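Local atomic coordinates of QdtA (Thermoanaerobacterium thermosaccharolyticum, PDB entry 4ZU5), a protein that belongs to the WxcM-like family of the cupin clan, folds into antiparallel beta-sheets and binds thymidine in a pocket. Residues 1-13 with 82-95. Numbering follows the deposited sequence.
Sequences MLYNVALIKFKDI and LNDPSVGLYIGPLV. Unlike the reference sequence in segment 82-95: Leu-94 (reference Phe), Val-95 (reference Leu).
Lys-9 bends over Val-87 to Ser-86, in the type I turn Asp-84 to Val-87 that leads into strand 87-91. Its CG stands anti to the backbone N (chi1 179°), and a bend at chi2 carries CD beside Ser-86 O (3.7 Å) and against Val-87 CG2 (3.9 Å), the Lys-9 and Val-87 side chains crossing at about a right angle. CE then passes Ser-86 OG, and a second bend at chi4 lets NZ donate a hydrogen bond to Ser-86 OG (3.1 Å) and another, nearly along the C=O axis, to O of the next residue, Phe-10. Ser-86 OG in turn donates to Asp-84 OD1, which also takes Ser-86 N in an Asx turn, both from the same face above the carboxylate plane.

Phe-10 N donates to Ser-86 O, and the Phe-10 ring brings CE1 obliquely to 3.6 Å from Gly-88 N, where no side chain intervenes. Paired bonds of Ile-8 with Gly-88 and Ala-6 with Tyr-90 continue the ladder to Gly-92 N and Asn-4 O (2.7 Å). There the Asn-4 amide holds Pro-93 O in its own plane, ND2 to O 2.8 Å. On the Lys-9 face, Leu-7 CD2 fits between Val-87 CG1 (3.8 Å) and Leu-89 CD1, and Val-5 CG1 meets Leu-89 CD1 at 3.7 Å.

Strand 5-9 is outermost in its sheet within this chain, and strand 87-91 joins it to strand 58-64. Val-5 and Ile-91 pack on Leu-71 of the facing five-stranded sheet of the cupin beta-sandwich, whereas Phe-10 lies against strand 18-24 and Tyr-38 of the second subunit.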
# COMPACT_ATOMS: atom_id res chain seq x y z
N MET A 1 0.68 2.09 28.98
CA MET A 1 -0.56 2.86 29.17
C MET A 1 -1.35 2.83 27.86
O MET A 1 -2.46 2.31 27.86
CB MET A 1 -0.30 4.29 29.69
CG MET A 1 -1.24 4.69 30.82
SD MET A 1 -0.44 5.17 32.38
CE MET A 1 -1.53 4.50 33.63
N LEU A 2 -0.78 3.28 26.74
CA LEU A 2 -1.46 3.01 25.47
C LEU A 2 -1.23 1.60 24.88
O LEU A 2 -0.44 1.40 23.98
CB LEU A 2 -1.25 4.07 24.41
CG LEU A 2 -2.42 3.91 23.42
CD1 LEU A 2 -3.73 4.54 23.86
CD2 LEU A 2 -1.99 4.53 22.11
N TYR A 3 -2.08 0.70 25.32
CA TYR A 3 -2.06 -0.70 24.88
C TYR A 3 -2.45 -0.90 23.42
O TYR A 3 -3.24 -0.15 22.88
CB TYR A 3 -3.02 -1.52 25.73
CG TYR A 3 -2.66 -1.64 27.18
CD1 TYR A 3 -3.46 -1.08 28.17
CD2 TYR A 3 -1.53 -2.34 27.58
CE1 TYR A 3 -3.13 -1.19 29.51
CE2 TYR A 3 -1.18 -2.43 28.91
CZ TYR A 3 -2.00 -1.87 29.86
OH TYR A 3 -1.63 -2.01 31.16
N ASN A 4 -1.95 -1.97 22.82
CA ASN A 4 -2.43 -2.51 21.55
C ASN A 4 -2.03 -1.65 20.36
O ASN A 4 -2.68 -1.66 19.30
CB ASN A 4 -3.93 -2.81 21.56
CG ASN A 4 -4.34 -3.86 22.60
OD1 ASN A 4 -3.53 -4.33 23.45
ND2 ASN A 4 -5.59 -4.27 22.50
N VAL A 5 -0.94 -0.93 20.54
CA VAL A 5 -0.42 -0.03 19.53
C VAL A 5 1.09 -0.10 19.50
O VAL A 5 1.70 -0.21 20.55
CB VAL A 5 -0.89 1.41 19.84
CG1 VAL A 5 -0.28 2.41 18.88
CG2 VAL A 5 -2.40 1.47 19.71
N ALA A 6 1.71 0.05 18.32
CA ALA A 6 3.17 0.12 18.23
C ALA A 6 3.54 0.85 16.96
O ALA A 6 2.80 0.83 15.99
CB ALA A 6 3.85 -1.23 18.19
N LEU A 7 4.74 1.40 17.02
CA LEU A 7 5.45 1.85 15.85
C LEU A 7 6.38 0.78 15.37
O LEU A 7 7.31 0.33 16.07
CB LEU A 7 6.20 3.13 16.17
CG LEU A 7 5.25 4.30 16.36
CD1 LEU A 7 6.07 5.42 17.00
CD2 LEU A 7 4.59 4.79 15.09
N ILE A 8 6.25 0.47 14.10
CA ILE A 8 7.05 -0.55 13.47
C ILE A 8 7.94 0.07 12.41
O ILE A 8 7.50 0.92 11.64
CB ILE A 8 6.14 -1.56 12.79
CG1 ILE A 8 5.43 -2.44 13.81
CG2 ILE A 8 7.00 -2.50 11.94
CD1 ILE A 8 4.45 -3.32 13.03
N LYS A 9 9.20 -0.33 12.40
CA LYS A 9 10.15 0.27 11.49
C LYS A 9 10.42 -0.70 10.38
O LYS A 9 10.69 -1.87 10.59
CB LYS A 9 11.45 0.68 12.22
CG LYS A 9 12.54 1.30 11.34
CD LYS A 9 12.18 2.76 11.10
CE LYS A 9 13.29 3.52 10.40
NZ LYS A 9 13.40 3.00 9.03
N PHE A 10 10.32 -0.21 9.15
CA PHE A 10 10.58 -0.98 7.96
C PHE A 10 11.95 -0.59 7.37
O PHE A 10 12.50 0.44 7.73
CB PHE A 10 9.45 -0.72 6.95
CG PHE A 10 8.09 -1.07 7.47
CD1 PHE A 10 7.06 -0.15 7.46
CD2 PHE A 10 7.84 -2.31 7.99
CE1 PHE A 10 5.80 -0.47 7.94
CE2 PHE A 10 6.60 -2.65 8.51
CZ PHE A 10 5.57 -1.73 8.48
N LYS A 11 12.45 -1.45 6.49
CA LYS A 11 13.62 -1.20 5.69
C LYS A 11 13.29 -0.05 4.73
O LYS A 11 12.21 -0.01 4.13
CB LYS A 11 13.94 -2.46 4.90
CG LYS A 11 15.35 -2.50 4.35
CD LYS A 11 15.76 -3.90 3.88
CE LYS A 11 17.24 -3.89 3.48
NZ LYS A 11 17.74 -5.16 2.87
N ASP A 12 14.22 0.89 4.61
CA ASP A 12 14.16 1.99 3.62
C ASP A 12 15.37 1.87 2.70
O ASP A 12 16.47 2.23 3.09
CB ASP A 12 14.21 3.33 4.34
CG ASP A 12 14.19 4.50 3.38
OD1 ASP A 12 13.95 4.29 2.18
OD2 ASP A 12 14.39 5.64 3.84
N ILE A 13 15.19 1.29 1.52
CA ILE A 13 16.27 1.17 0.56
C ILE A 13 16.40 2.49 -0.20
O ILE A 13 15.55 2.85 -1.01
CB ILE A 13 15.99 -0.00 -0.36
CG1 ILE A 13 16.00 -1.28 0.48
CG2 ILE A 13 16.96 -0.05 -1.54
CD1 ILE A 13 15.65 -2.51 -0.30
N LEU A 82 2.21 10.69 11.57
CA LEU A 82 2.87 9.83 10.63
C LEU A 82 3.30 10.65 9.43
O LEU A 82 2.48 11.37 8.86
CB LEU A 82 1.91 8.73 10.14
CG LEU A 82 1.39 7.78 11.20
CD1 LEU A 82 0.41 6.79 10.63
CD2 LEU A 82 2.59 7.02 11.80
N ASN A 83 4.58 10.51 9.09
CA ASN A 83 5.21 11.35 8.09
C ASN A 83 6.44 10.74 7.52
O ASN A 83 7.18 11.42 6.82
CB ASN A 83 5.61 12.67 8.75
CG ASN A 83 6.50 12.47 9.95
OD1 ASN A 83 7.26 11.50 10.05
ND2 ASN A 83 6.40 13.39 10.90
N ASP A 84 6.66 9.46 7.80
CA ASP A 84 7.77 8.74 7.28
C ASP A 84 7.25 7.47 6.62
O ASP A 84 6.77 6.61 7.30
CB ASP A 84 8.69 8.44 8.48
CG ASP A 84 9.98 7.79 8.11
OD1 ASP A 84 10.12 7.12 7.06
OD2 ASP A 84 10.94 7.89 8.91
N PRO A 85 7.49 7.26 5.32
CA PRO A 85 7.00 6.02 4.73
C PRO A 85 7.61 4.72 5.29
O PRO A 85 7.07 3.64 5.05
CB PRO A 85 7.32 6.19 3.24
CG PRO A 85 7.39 7.68 3.03
CD PRO A 85 7.94 8.24 4.32
N SER A 86 8.74 4.78 6.01
CA SER A 86 9.36 3.56 6.54
C SER A 86 8.94 3.23 7.94
O SER A 86 9.56 2.34 8.56
CB SER A 86 10.88 3.69 6.56
OG SER A 86 11.30 4.72 7.45
N VAL A 87 7.93 3.92 8.43
CA VAL A 87 7.38 3.68 9.78
C VAL A 87 5.89 3.36 9.70
O VAL A 87 5.10 4.11 9.11
CB VAL A 87 7.60 4.88 10.70
CG1 VAL A 87 6.85 4.76 12.02
CG2 VAL A 87 9.09 5.07 10.94
N GLY A 88 5.49 2.24 10.28
CA GLY A 88 4.09 1.87 10.34
C GLY A 88 3.54 1.96 11.75
O GLY A 88 4.27 1.69 12.73
N LEU A 89 2.25 2.24 11.84
CA LEU A 89 1.54 2.27 13.12
C LEU A 89 0.65 1.05 13.16
O LEU A 89 -0.37 0.96 12.49
CB LEU A 89 0.75 3.57 13.28
CG LEU A 89 -0.07 3.72 14.57
CD1 LEU A 89 0.89 3.90 15.70
CD2 LEU A 89 -0.97 4.92 14.42
N TYR A 90 1.05 0.12 14.02
CA TYR A 90 0.24 -1.07 14.29
C TYR A 90 -0.82 -0.72 15.28
O TYR A 90 -0.55 -0.14 16.34
CB TYR A 90 1.10 -2.15 14.93
CG TYR A 90 0.33 -3.32 15.52
CD1 TYR A 90 -0.34 -4.22 14.72
CD2 TYR A 90 0.17 -3.45 16.88
CE1 TYR A 90 -1.15 -5.21 15.28
CE2 TYR A 90 -0.61 -4.44 17.44
CZ TYR A 90 -1.25 -5.35 16.64
OH TYR A 90 -2.02 -6.34 17.27
N ILE A 91 -2.03 -1.13 14.95
CA ILE A 91 -3.17 -0.93 15.83
C ILE A 91 -3.92 -2.22 15.96
O ILE A 91 -4.52 -2.68 15.03
CB ILE A 91 -4.15 0.15 15.32
CG1 ILE A 91 -3.43 1.47 15.11
CG2 ILE A 91 -5.30 0.34 16.30
CD1 ILE A 91 -4.25 2.53 14.38
N GLY A 92 -3.95 -2.74 17.17
CA GLY A 92 -4.69 -3.91 17.50
C GLY A 92 -6.13 -3.69 17.91
O GLY A 92 -6.69 -2.65 17.64
N PRO A 93 -6.78 -4.74 18.42
CA PRO A 93 -8.20 -4.70 18.75
C PRO A 93 -8.52 -3.71 19.86
O PRO A 93 -7.69 -3.46 20.76
CB PRO A 93 -8.47 -6.12 19.24
CG PRO A 93 -7.60 -6.92 18.33
CD PRO A 93 -6.30 -6.13 18.37
N LEU A 94 -9.66 -3.07 19.65
CA LEU A 94 -10.31 -2.25 20.65
C LEU A 94 -9.57 -0.99 20.96
O LEU A 94 -9.63 -0.46 22.07
CB LEU A 94 -10.51 -3.04 21.92
CG LEU A 94 -11.60 -4.10 21.77
CD1 LEU A 94 -11.70 -4.83 23.09
CD2 LEU A 94 -12.96 -3.60 21.33
N VAL A 95 -8.96 -0.44 19.93
CA VAL A 95 -8.43 0.88 20.02
C VAL A 95 -9.28 1.74 19.10
O VAL A 95 -9.53 1.37 17.97
CB VAL A 95 -6.99 0.90 19.52
CG1 VAL A 95 -6.47 2.32 19.43
CG2 VAL A 95 -6.09 0.07 20.45